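Long-range contact in trichothecene 3-O-acetyltransferase (Gibberella zeae, PDB 2RKV), which transfers an acetyl group from acetyl-CoA to the 3-hydroxyl of trichothecene mycotoxins such as T-2 toxin and deoxynivalenol: residues 288-300 with 334-348. Sequence-based numbering, arbitrary orientation. Where two conformers were deposited one is given.
Sequences EFCRAVDARPAMG and LRSELDPASMRQRTR. With COA (coenzyme A), chain B.
Leu338 spreads its two methyls between Arg291 and Val293. CD2 packs on Val293 CG2 at 3.8 Å, and CD1 lies over the centre of one face of the Arg335 guanidinium. That guanidinium turns its edge to the coenzyme A diphosphate. Arg335 NH2 donates to O2A of the coenzyme at 3.1 Å, and NH1 reaches both O2A and O5A, the latter by a weak bond. Bends at chi2 and chi3 (57° and 45°) bring the group back to these phosphates.

Arg291 is extended from CG to NE and crosses Leu334 and Leu338 at about a right angle. Its NH1 lies 3.6 Å from Leu334 CB. In the guanidinium plane, a water accepts from Arg291 NH1 and donates to Leu334 O, and so links the strand to helix 327-335. Asp262 and Asp263 form salt bridges with Arg291 NH2, and Asp263 also pairs with Arg335. Asp263 thus ties the two arginines together beside the diphosphate. Further back, Leu334 CD2 sits over one face of the Phe289 ring, a CH-pi contact 4.2 Å from its centroid.

At the far end of the strand, Met343 bends at chi2 and chi3; SD meets Val293 CG1 and CE meets Ala295 CB. Beyond the strand, Ala298 CB presses on the first turn of helix 340-356, 3.5 Å from Pro340 O. Met299 CE rests against Arg344 CG and Thr347 CB. No direct hydrogen bond joins the two segments; packing, the water, Asp263 and the coenzyme link them.

Asp294 N donates to the pantetheine carbonyl O9P at 2.7 Å, while its carboxylate caps the turn 296-299. Together the strand and Arg335 line part of the coenzyme A site of this BAHD-superfamily acetyltransferase, and Ala292 also touches the bound T-2 toxin.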
ATOM      1  N   GLU A 288      10.035  11.933 -12.323  1.00 13.17           N
ATOM      2  CA  GLU A 288      10.592  11.027 -11.326  1.00 12.62           C
ATOM      3  C   GLU A 288       9.611   9.901 -11.024  1.00 11.98           C
ATOM      4  O   GLU A 288       8.446  10.156 -10.738  1.00 11.97           O
ATOM      5  CB  GLU A 288      10.937  11.775 -10.043  1.00 12.37           C
ATOM      6  CG  GLU A 288      11.702  10.920  -9.026  1.00 14.24           C
ATOM      7  CD  GLU A 288      12.026  11.681  -7.761  1.00 16.57           C
ATOM      8  OE1 GLU A 288      11.091  12.242  -7.151  1.00 20.29           O
ATOM      9  OE2 GLU A 288      13.211  11.708  -7.365  1.00 18.60           O
ATOM     10  N   PHE A 289      10.086   8.665 -11.132  1.00 11.31           N
ATOM     11  CA  PHE A 289       9.314   7.496 -10.687  1.00 10.77           C
ATOM     12  C   PHE A 289       9.760   7.180  -9.262  1.00 10.50           C
ATOM     13  O   PHE A 289      10.963   7.024  -9.007  1.00  9.79           O
ATOM     14  CB  PHE A 289       9.594   6.290 -11.593  1.00 10.74           C
ATOM     15  CG  PHE A 289       8.594   5.164 -11.460  1.00 10.94           C
ATOM     16  CD1 PHE A 289       7.572   5.021 -12.388  1.00 10.11           C
ATOM     17  CD2 PHE A 289       8.687   4.229 -10.417  1.00 12.28           C
ATOM     18  CE1 PHE A 289       6.649   3.964 -12.297  1.00 11.79           C
ATOM     19  CE2 PHE A 289       7.753   3.172 -10.312  1.00 11.79           C
ATOM     20  CZ  PHE A 289       6.740   3.046 -11.248  1.00 11.19           C
ATOM     21  N   CYS A 290       8.795   7.092  -8.339  1.00 10.27           N
ATOM     22  CA  CYS A 290       9.082   6.726  -6.955  1.00 10.91           C
ATOM     23  C   CYS A 290       8.417   5.374  -6.727  1.00 10.45           C
ATOM     24  O   CYS A 290       7.187   5.274  -6.813  1.00 10.54           O
ATOM     25  CB  CYS A 290       8.482   7.755  -5.989  1.00 11.39           C
ATOM     26  SG  CYS A 290       8.995   9.484  -6.286  1.00 13.74           S
ATOM     27  N   ARG A 291       9.221   4.348  -6.458  1.00 10.26           N
ATOM     28  CA  ARG A 291       8.699   2.976  -6.332  1.00 10.08           C
ATOM     29  C   ARG A 291       8.852   2.447  -4.904  1.00 10.07           C
ATOM     30  O   ARG A 291       9.954   2.422  -4.376  1.00  9.83           O
ATOM     31  CB  ARG A 291       9.437   2.041  -7.299  1.00  9.95           C
ATOM     32  CG  ARG A 291       8.789   0.681  -7.468  1.00  9.60           C
ATOM     33  CD  ARG A 291       9.752  -0.299  -8.139  1.00  9.81           C
ATOM     34  NE  ARG A 291       9.087  -1.470  -8.711  1.00 10.17           N
ATOM     35  CZ  ARG A 291       9.720  -2.387  -9.444  1.00  9.59           C
ATOM     36  NH1 ARG A 291      11.024  -2.245  -9.671  1.00  8.56           N
ATOM     37  NH2 ARG A 291       9.063  -3.428  -9.944  1.00  9.80           N
ATOM     38  N   ALA A 292       7.742   2.033  -4.286  1.00 10.69           N
ATOM     39  CA  ALA A 292       7.805   1.448  -2.940  1.00 10.48           C
ATOM     40  C   ALA A 292       8.485   0.082  -2.992  1.00 10.70           C
ATOM     41  O   ALA A 292       8.187  -0.746  -3.866  1.00 11.22           O
ATOM     42  CB  ALA A 292       6.415   1.325  -2.330  1.00 10.67           C
ATOM     43  N   VAL A 293       9.396  -0.149  -2.052  1.00 10.61           N
ATOM     44  CA  VAL A 293      10.148  -1.398  -1.997  1.00 11.20           C
ATOM     45  C   VAL A 293      10.196  -1.885  -0.543  1.00 11.83           C
ATOM     46  O   VAL A 293      10.639  -1.157   0.348  1.00 12.89           O
ATOM     47  CB  VAL A 293      11.591  -1.234  -2.558  1.00 11.28           C
ATOM     48  CG1 VAL A 293      12.363  -2.567  -2.506  1.00 12.37           C
ATOM     49  CG2 VAL A 293      11.545  -0.707  -3.991  1.00 10.59           C
ATOM     50  N   ASP A 294       9.741  -3.118  -0.332  1.00 11.58           N
ATOM     51  CA  ASP A 294       9.851  -3.808   0.953  1.00 11.79           C
ATOM     52  C   ASP A 294      11.328  -3.988   1.254  1.00 11.97           C
ATOM     53  O   ASP A 294      12.069  -4.575   0.444  1.00 12.52           O
ATOM     54  CB  ASP A 294       9.136  -5.169   0.872  1.00 11.47           C
ATOM     55  CG  ASP A 294       9.290  -6.022   2.140  1.00 12.33           C
ATOM     56  OD1 ASP A 294       9.710  -5.498   3.200  1.00 12.19           O
ATOM     57  OD2 ASP A 294       8.959  -7.231   2.056  1.00 13.16           O
ATOM     58  N   ALA A 295      11.754  -3.470   2.407  1.00 11.96           N
ATOM     59  CA  ALA A 295      13.155  -3.512   2.807  1.00 12.01           C
ATOM     60  C   ALA A 295      13.493  -4.726   3.675  1.00 11.91           C
ATOM     61  O   ALA A 295      14.651  -4.911   4.060  1.00 12.48           O
ATOM     62  CB  ALA A 295      13.553  -2.214   3.507  1.00 12.31           C
ATOM     63  N   ARG A 296      12.493  -5.556   3.975  1.00 11.90           N
ATOM     64  CA  ARG A 296      12.736  -6.735   4.818  1.00 12.09           C
ATOM     65  C   ARG A 296      13.842  -7.648   4.261  1.00 12.75           C
ATOM     66  O   ARG A 296      14.773  -7.991   4.993  1.00 13.83           O
ATOM     67  CB  ARG A 296      11.452  -7.528   5.077  1.00 11.61           C
ATOM     68  CG  ARG A 296      10.492  -6.873   6.074  1.00 11.29           C
ATOM     69  CD  ARG A 296       9.120  -7.535   5.971  1.00 10.40           C
ATOM     70  NE  ARG A 296       8.100  -6.872   6.790  1.00  8.84           N
ATOM     71  CZ  ARG A 296       7.576  -5.676   6.542  1.00  9.78           C
ATOM     72  NH1 ARG A 296       7.962  -4.972   5.469  1.00  8.70           N
ATOM     73  NH2 ARG A 296       6.642  -5.192   7.357  1.00  8.85           N
ATOM     74  N   PRO A 297      13.756  -8.031   2.971  1.00 13.18           N
ATOM     75  CA  PRO A 297      14.801  -8.919   2.424  1.00 13.93           C
ATOM     76  C   PRO A 297      16.223  -8.343   2.534  1.00 14.53           C
ATOM     77  O   PRO A 297      17.129  -9.038   3.001  1.00 15.00           O
ATOM     78  CB  PRO A 297      14.377  -9.106   0.967  1.00 14.05           C
ATOM     79  CG  PRO A 297      12.891  -8.862   0.975  1.00 13.67           C
ATOM     80  CD  PRO A 297      12.720  -7.740   1.960  1.00 13.60           C
ATOM     81  N   ALA A 298      16.407  -7.078   2.158  1.00 14.90           N
ATOM     82  CA  ALA A 298      17.722  -6.435   2.257  1.00 15.47           C
ATOM     83  C   ALA A 298      18.226  -6.378   3.699  1.00 15.47           C
ATOM     84  O   ALA A 298      19.434  -6.434   3.942  1.00 15.82           O
ATOM     85  CB  ALA A 298      17.691  -5.034   1.641  1.00 15.86           C
ATOM     86  N   MET A 299      17.296  -6.277   4.651  1.00 15.35           N
ATOM     87  CA  MET A 299      17.647  -6.161   6.063  1.00 15.85           C
ATOM     88  C   MET A 299      17.776  -7.523   6.758  1.00 15.45           C
ATOM     89  O   MET A 299      18.152  -7.592   7.932  1.00 15.66           O
ATOM     90  CB  MET A 299      16.615  -5.278   6.780  1.00 16.22           C
ATOM     91  CG  MET A 299      17.177  -4.411   7.903  1.00 18.85           C
ATOM     92  SD  MET A 299      18.448  -3.207   7.406  1.00 23.36           S
ATOM     93  CE  MET A 299      17.821  -2.560   5.876  1.00 19.31           C
ATOM     94  N   GLY A 300      17.457  -8.593   6.032  1.00 15.19           N
ATOM     95  CA  GLY A 300      17.472  -9.950   6.582  1.00 15.27           C
ATOM     96  C   GLY A 300      16.353 -10.200   7.582  1.00 15.22           C
ATOM     97  O   GLY A 300      16.505 -11.000   8.516  1.00 15.67           O
ATOM     98  N   LEU A 334      14.277   0.656 -13.475  1.00 11.68           N
ATOM     99  CA  LEU A 334      13.669   0.227 -12.218  1.00 11.45           C
ATOM    100  C   LEU A 334      14.484  -0.875 -11.548  1.00 11.33           C
ATOM    101  O   LEU A 334      14.838  -0.769 -10.376  1.00 11.43           O
ATOM    102  CB  LEU A 334      12.214  -0.197 -12.430  1.00 11.41           C
ATOM    103  CG  LEU A 334      11.315   0.874 -13.068  1.00 12.41           C
ATOM    104  CD1 LEU A 334       9.887   0.368 -13.213  1.00 13.00           C
ATOM    105  CD2 LEU A 334      11.347   2.198 -12.300  1.00 13.86           C
ATOM    106  N   ARG A 335      14.794  -1.921 -12.305  1.00 11.28           N
ATOM    107  CA  ARG A 335      15.532  -3.069 -11.772  1.00 11.47           C
ATOM    108  C   ARG A 335      16.931  -2.686 -11.255  1.00 11.87           C
ATOM    109  O   ARG A 335      17.411  -3.273 -10.288  1.00 12.11           O
ATOM    110  CB  ARG A 335      15.581  -4.193 -12.827  1.00 11.45           C
ATOM    111  CG  ARG A 335      16.372  -5.450 -12.475  1.00 11.11           C
ATOM    112  CD  ARG A 335      15.919  -6.144 -11.199  1.00 10.55           C
ATOM    113  NE  ARG A 335      14.467  -6.283 -11.083  1.00 10.80           N
ATOM    114  CZ  ARG A 335      13.870  -7.008 -10.136  1.00 12.10           C
ATOM    115  NH1 ARG A 335      12.545  -7.067 -10.072  1.00 12.53           N
ATOM    116  NH2 ARG A 335      14.605  -7.667  -9.249  1.00 12.52           N
ATOM    117  N   SER A 336      17.545  -1.668 -11.864  1.00 12.34           N
ATOM    118  CA  SER A 336      18.917  -1.252 -11.511  1.00 13.24           C
ATOM    119  C   SER A 336      19.074  -0.760 -10.062  1.00 13.57           C
ATOM    120  O   SER A 336      20.190  -0.698  -9.546  1.00 14.08           O
ATOM    121  CB  SER A 336      19.431  -0.188 -12.486  1.00 13.63           C
ATOM    122  OG  SER A 336      18.839   1.075 -12.234  1.00 15.66           O
ATOM    123  N   GLU A 337      17.956  -0.410  -9.426  1.00 13.43           N
ATOM    124  CA  GLU A 337      17.958   0.134  -8.062  1.00 13.99           C
ATOM    125  C   GLU A 337      17.641  -0.904  -6.982  1.00 13.91           C
ATOM    126  O   GLU A 337      17.553  -0.564  -5.805  1.00 12.93           O
ATOM    127  CB  GLU A 337      16.975   1.309  -7.953  1.00 14.69           C
ATOM    128  CG  GLU A 337      17.527   2.627  -8.467  1.00 17.12           C
ATOM    129  CD  GLU A 337      18.764   3.045  -7.684  1.00 21.19           C
ATOM    130  OE1 GLU A 337      18.658   3.370  -6.470  1.00 21.81           O
ATOM    131  OE2 GLU A 337      19.849   3.006  -8.281  1.00 22.81           O
ATOM    132  N   LEU A 338      17.454  -2.162  -7.381  1.00 13.49           N
ATOM    133  CA  LEU A 338      16.989  -3.188  -6.444  1.00 14.19           C
ATOM    134  C   LEU A 338      18.084  -4.085  -5.873  1.00 15.28           C
ATOM    135  O   LEU A 338      17.789  -5.118  -5.264  1.00 16.11           O
ATOM    136  CB  LEU A 338      15.892  -4.042  -7.086  1.00 13.91           C
ATOM    137  CG  LEU A 338      14.593  -3.306  -7.396  1.00 13.22           C
ATOM    138  CD1 LEU A 338      13.635  -4.235  -8.126  1.00 13.79           C
ATOM    139  CD2 LEU A 338      13.953  -2.719  -6.115  1.00 12.78           C
ATOM    140  N   ASP A 339      19.338  -3.693  -6.055  1.00 15.88           N
ATOM    141  CA  ASP A 339      20.446  -4.415  -5.442  1.00 16.64           C
ATOM    142  C   ASP A 339      20.308  -4.394  -3.903  1.00 16.38           C
ATOM    143  O   ASP A 339      20.218  -3.318  -3.295  1.00 16.14           O
ATOM    144  CB  ASP A 339      21.775  -3.807  -5.879  1.00 17.11           C
ATOM    145  CG  ASP A 339      22.953  -4.409  -5.158  0.70 18.84           C
ATOM    146  OD1 ASP A 339      23.278  -5.584  -5.431  0.70 21.32           O
ATOM    147  OD2 ASP A 339      23.549  -3.708  -4.318  0.70 20.73           O
ATOM    148  N   PRO A 340      20.268  -5.583  -3.269  1.00 16.90           N
ATOM    149  CA  PRO A 340      20.087  -5.662  -1.813  1.00 16.92           C
ATOM    150  C   PRO A 340      21.074  -4.819  -0.994  1.00 16.89           C
ATOM    151  O   PRO A 340      20.662  -4.179  -0.018  1.00 16.77           O
ATOM    152  CB  PRO A 340      20.270  -7.157  -1.517  1.00 17.31           C
ATOM    153  CG  PRO A 340      19.872  -7.826  -2.769  1.00 17.86           C
ATOM    154  CD  PRO A 340      20.342  -6.925  -3.877  1.00 17.29           C
ATOM    155  N   ALA A 341      22.354  -4.810  -1.380  1.00 16.86           N
ATOM    156  CA  ALA A 341      23.348  -4.011  -0.647  1.00 16.74           C
ATOM    157  C   ALA A 341      23.016  -2.519  -0.713  1.00 16.22           C
ATOM    158  O   ALA A 341      23.175  -1.799   0.279  1.00 16.72           O
ATOM    159  CB  ALA A 341      24.768  -4.277  -1.148  1.00 16.98           C
ATOM    160  N   SER A 342      22.539  -2.075  -1.876  1.00 15.78           N
ATOM    161  CA  SER A 342      22.123  -0.685  -2.067  0.50 15.66           C
ATOM    162  C   SER A 342      20.876  -0.359  -1.255  1.00 15.71           C
ATOM    163  O   SER A 342      20.811   0.666  -0.588  1.00 15.27           O
ATOM    164  CB  SER A 342      21.871  -0.380  -3.543  0.50 15.70           C
ATOM    165  OG  SER A 342      21.276   0.901  -3.693  0.50 15.13           O
ATOM    166  N   MET A 343      19.883  -1.242  -1.312  1.00 15.63           N
ATOM    167  CA  MET A 343      18.664  -1.048  -0.531  1.00 15.72           C
ATOM    168  C   MET A 343      18.966  -0.991   0.966  1.00 15.22           C
ATOM    169  O   MET A 343      18.411  -0.156   1.687  1.00 15.12           O
ATOM    170  CB  MET A 343      17.647  -2.141  -0.843  1.00 16.25           C
ATOM    171  CG  MET A 343      16.704  -1.794  -1.978  1.00 19.76           C
ATOM    172  SD  MET A 343      15.572  -0.424  -1.576  1.00 25.06           S
ATOM    173  CE  MET A 343      15.010  -0.860   0.057  1.00 23.82           C
ATOM    174  N   ARG A 344      19.857  -1.863   1.424  1.00 14.56           N
ATOM    175  CA  ARG A 344      20.226  -1.886   2.834  0.50 14.54           C
ATOM    176  C   ARG A 344      20.928  -0.595   3.250  1.00 14.37           C
ATOM    177  O   ARG A 344      20.546   0.017   4.248  1.00 13.90           O
ATOM    178  CB  ARG A 344      21.084  -3.109   3.172  0.50 14.50           C
ATOM    179  CG  ARG A 344      21.375  -3.235   4.661  0.50 15.81           C
ATOM    180  CD  ARG A 344      22.130  -4.508   4.991  0.50 17.18           C
ATOM    181  NE  ARG A 344      22.409  -4.591   6.423  0.50 18.61           N
ATOM    182  CZ  ARG A 344      23.572  -4.282   6.988  0.50 19.40           C
ATOM    183  NH1 ARG A 344      24.599  -3.876   6.248  0.50 20.27           N
ATOM    184  NH2 ARG A 344      23.710  -4.389   8.302  0.50 20.17           N
ATOM    185  N   GLN A 345      21.931  -0.165   2.477  1.00 14.02           N
ATOM    186  CA  GLN A 345      22.672   1.056   2.815  1.00 13.83           C
ATOM    187  C   GLN A 345      21.749   2.279   2.838  1.00 13.17           C
ATOM    188  O   GLN A 345      21.795   3.090   3.766  1.00 13.45           O
ATOM    189  CB  GLN A 345      23.864   1.261   1.855  1.00 13.90           C
ATOM    190  CG  GLN A 345      24.661   2.565   2.048  1.00 14.54           C
ATOM    191  CD  GLN A 345      25.420   2.653   3.374  1.00 15.40           C
ATOM    192  OE1 GLN A 345      25.706   3.751   3.861  1.00 17.59           O
ATOM    193  NE2 GLN A 345      25.762   1.506   3.949  1.00 15.25           N
ATOM    194  N   ARG A 346      20.892   2.388   1.824  1.00 12.95           N
ATOM    195  CA  ARG A 346      20.000   3.532   1.707  1.00 12.08           C
ATOM    196  C   ARG A 346      19.016   3.566   2.868  1.00 12.14           C
ATOM    197  O   ARG A 346      18.811   4.611   3.489  1.00 11.79           O
ATOM    198  CB  ARG A 346      19.269   3.506   0.363  1.00 12.04           C
ATOM    199  CG  ARG A 346      20.204   3.785  -0.833  1.00 11.86           C
ATOM    200  CD  ARG A 346      19.472   3.784  -2.170  1.00 11.74           C
ATOM    201  NE  ARG A 346      18.404   4.776  -2.177  1.00 11.05           N
ATOM    202  CZ  ARG A 346      17.110   4.482  -2.214  1.00 11.81           C
ATOM    203  NH1 ARG A 346      16.709   3.209  -2.295  1.00 11.49           N
ATOM    204  NH2 ARG A 346      16.214   5.459  -2.184  1.00 11.81           N
ATOM    205  N   THR A 347      18.443   2.408   3.177  1.00 11.74           N
ATOM    206  CA  THR A 347      17.446   2.297   4.238  1.00 11.60           C
ATOM    207  C   THR A 347      18.077   2.589   5.599  1.00 11.87           C
ATOM    208  O   THR A 347      17.475   3.263   6.443  1.00 12.04           O
ATOM    209  CB  THR A 347      16.760   0.909   4.193  1.00 11.59           C
ATOM    210  OG1 THR A 347      16.141   0.741   2.911  1.00 10.63           O
ATOM    211  CG2 THR A 347      15.691   0.785   5.281  1.00 11.33           C
ATOM    212  N   ARG A 348      19.301   2.096   5.810  1.00 11.94           N
ATOM    213  CA  ARG A 348      20.031   2.406   7.041  1.00 12.16           C
ATOM    214  C   ARG A 348      20.305   3.908   7.152  1.00 12.33           C
ATOM    215  O   ARG A 348      20.238   4.473   8.243  1.00 12.10           O
ATOM    216  CB  ARG A 348      21.337   1.610   7.129  1.00 12.12           C
ATOM    217  CG  ARG A 348      21.126   0.126   7.368  1.00 12.83           C
ATOM    218  CD  ARG A 348      22.462  -0.601   7.404  1.00 15.42           C
ATOM    219  NE  ARG A 348      23.232  -0.243   8.594  1.00 16.79           N
ATOM    220  CZ  ARG A 348      24.548  -0.404   8.731  1.00 18.62           C
ATOM    221  NH1 ARG A 348      25.275  -0.904   7.739  1.00 19.35           N
ATOM    222  NH2 ARG A 348      25.142  -0.045   9.864  1.00 18.59           N
TER
HETATM  223  N1A COA B 452      16.609 -15.051 -14.126  1.00 15.07           N
HETATM  224  C2A COA B 452      15.434 -14.498 -14.591  1.00 15.99           C
HETATM  225  N3A COA B 452      14.544 -13.911 -13.713  1.00 14.28           N
HETATM  226  C4A COA B 452      14.842 -13.883 -12.388  1.00 15.70           C
HETATM  227  C5A COA B 452      16.029 -14.432 -11.900  1.00 15.89           C
HETATM  228  C6A COA B 452      16.927 -15.029 -12.781  1.00 16.68           C
HETATM  229  N6A COA B 452      17.922 -15.785 -12.308  1.00 17.10           N
HETATM  230  N7A COA B 452      16.056 -14.256 -10.554  1.00 17.87           N
HETATM  231  C8A COA B 452      14.922 -13.612 -10.184  1.00 16.54           C
HETATM  232  N9A COA B 452      14.166 -13.377 -11.308  1.00 15.74           N
HETATM  233  C1B COA B 452      12.839 -12.749 -11.369  1.00 17.37           C
HETATM  234  C2B COA B 452      11.803 -13.705 -10.814  1.00 17.81           C
HETATM  235  O2B COA B 452      11.441 -14.668 -11.761  1.00 17.47           O
HETATM  236  C3B COA B 452      10.684 -12.746 -10.486  1.00 19.53           C
HETATM  237  O3B COA B 452      10.080 -12.328 -11.671  1.00 19.85           O
HETATM  238  P3B COA B 452       8.590 -12.754 -12.030  1.00 19.53           P
HETATM  239  O7A COA B 452       7.690 -12.302 -10.899  1.00 20.36           O
HETATM  240  O8A COA B 452       8.605 -14.254 -12.172  1.00 22.79           O
HETATM  241  O9A COA B 452       8.227 -12.101 -13.334  1.00 18.47           O
HETATM  242  C4B COA B 452      11.420 -11.515 -10.034  1.00 19.61           C
HETATM  243  O4B COA B 452      12.743 -11.598 -10.547  1.00 19.26           O
HETATM  244  C5B COA B 452      11.415 -11.409  -8.529  1.00 21.81           C
HETATM  245  O5B COA B 452      11.907 -10.120  -8.354  1.00 23.93           O
HETATM  246  P1A COA B 452      11.684  -9.336  -6.989  0.60 24.21           P
HETATM  247  O1A COA B 452      11.902 -10.265  -5.797  0.60 21.19           O
HETATM  248  O2A COA B 452      12.572  -8.114  -6.983  0.60 24.72           O
HETATM  249  O3A COA B 452      10.119  -9.017  -6.914  1.00 19.92           O
HETATM  250  P2A COA B 452       9.231  -8.238  -7.983  1.00 15.58           P
HETATM  251  O4A COA B 452       7.996  -9.068  -8.246  1.00 13.93           O
HETATM  252  O5A COA B 452       9.996  -7.807  -9.202  1.00 17.35           O
HETATM  253  O6A COA B 452       8.815  -6.928  -7.177  1.00 16.27           O
HETATM  254  CBP COA B 452       9.179  -5.058  -5.759  1.00 16.43           C
HETATM  255  CCP COA B 452       9.741  -5.892  -6.909  1.00 14.97           C
HETATM  256  CDP COA B 452       7.826  -4.474  -6.172  1.00 15.63           C
HETATM  257  CEP COA B 452      10.121  -3.889  -5.479  1.00 16.86           C
HETATM  258  CAP COA B 452       9.044  -5.991  -4.546  1.00 17.55           C
HETATM  259  OAP COA B 452      10.299  -6.520  -4.168  1.00 19.31           O
HETATM  260  C9P COA B 452       8.474  -5.288  -3.358  1.00 19.51           C
HETATM  261  O9P COA B 452       9.344  -4.646  -2.471  1.00 18.71           O
HETATM  262  N8P COA B 452       7.154  -5.334  -3.240  1.00 20.95           N
HETATM  263  C7P COA B 452       6.440  -4.670  -2.178  1.00 22.78           C
HETATM  264  C6P COA B 452       6.335  -3.178  -2.459  1.00 25.38           C
HETATM  265  C5P COA B 452       5.550  -2.593  -1.324  1.00 27.88           C
HETATM  266  O5P COA B 452       5.858  -2.874  -0.147  1.00 29.96           O
HETATM  267  N4P COA B 452       4.543  -1.797  -1.660  1.00 26.50           N
HETATM  268  O   HOH W   1      12.976  -0.385  -8.461  1.00 11.59           O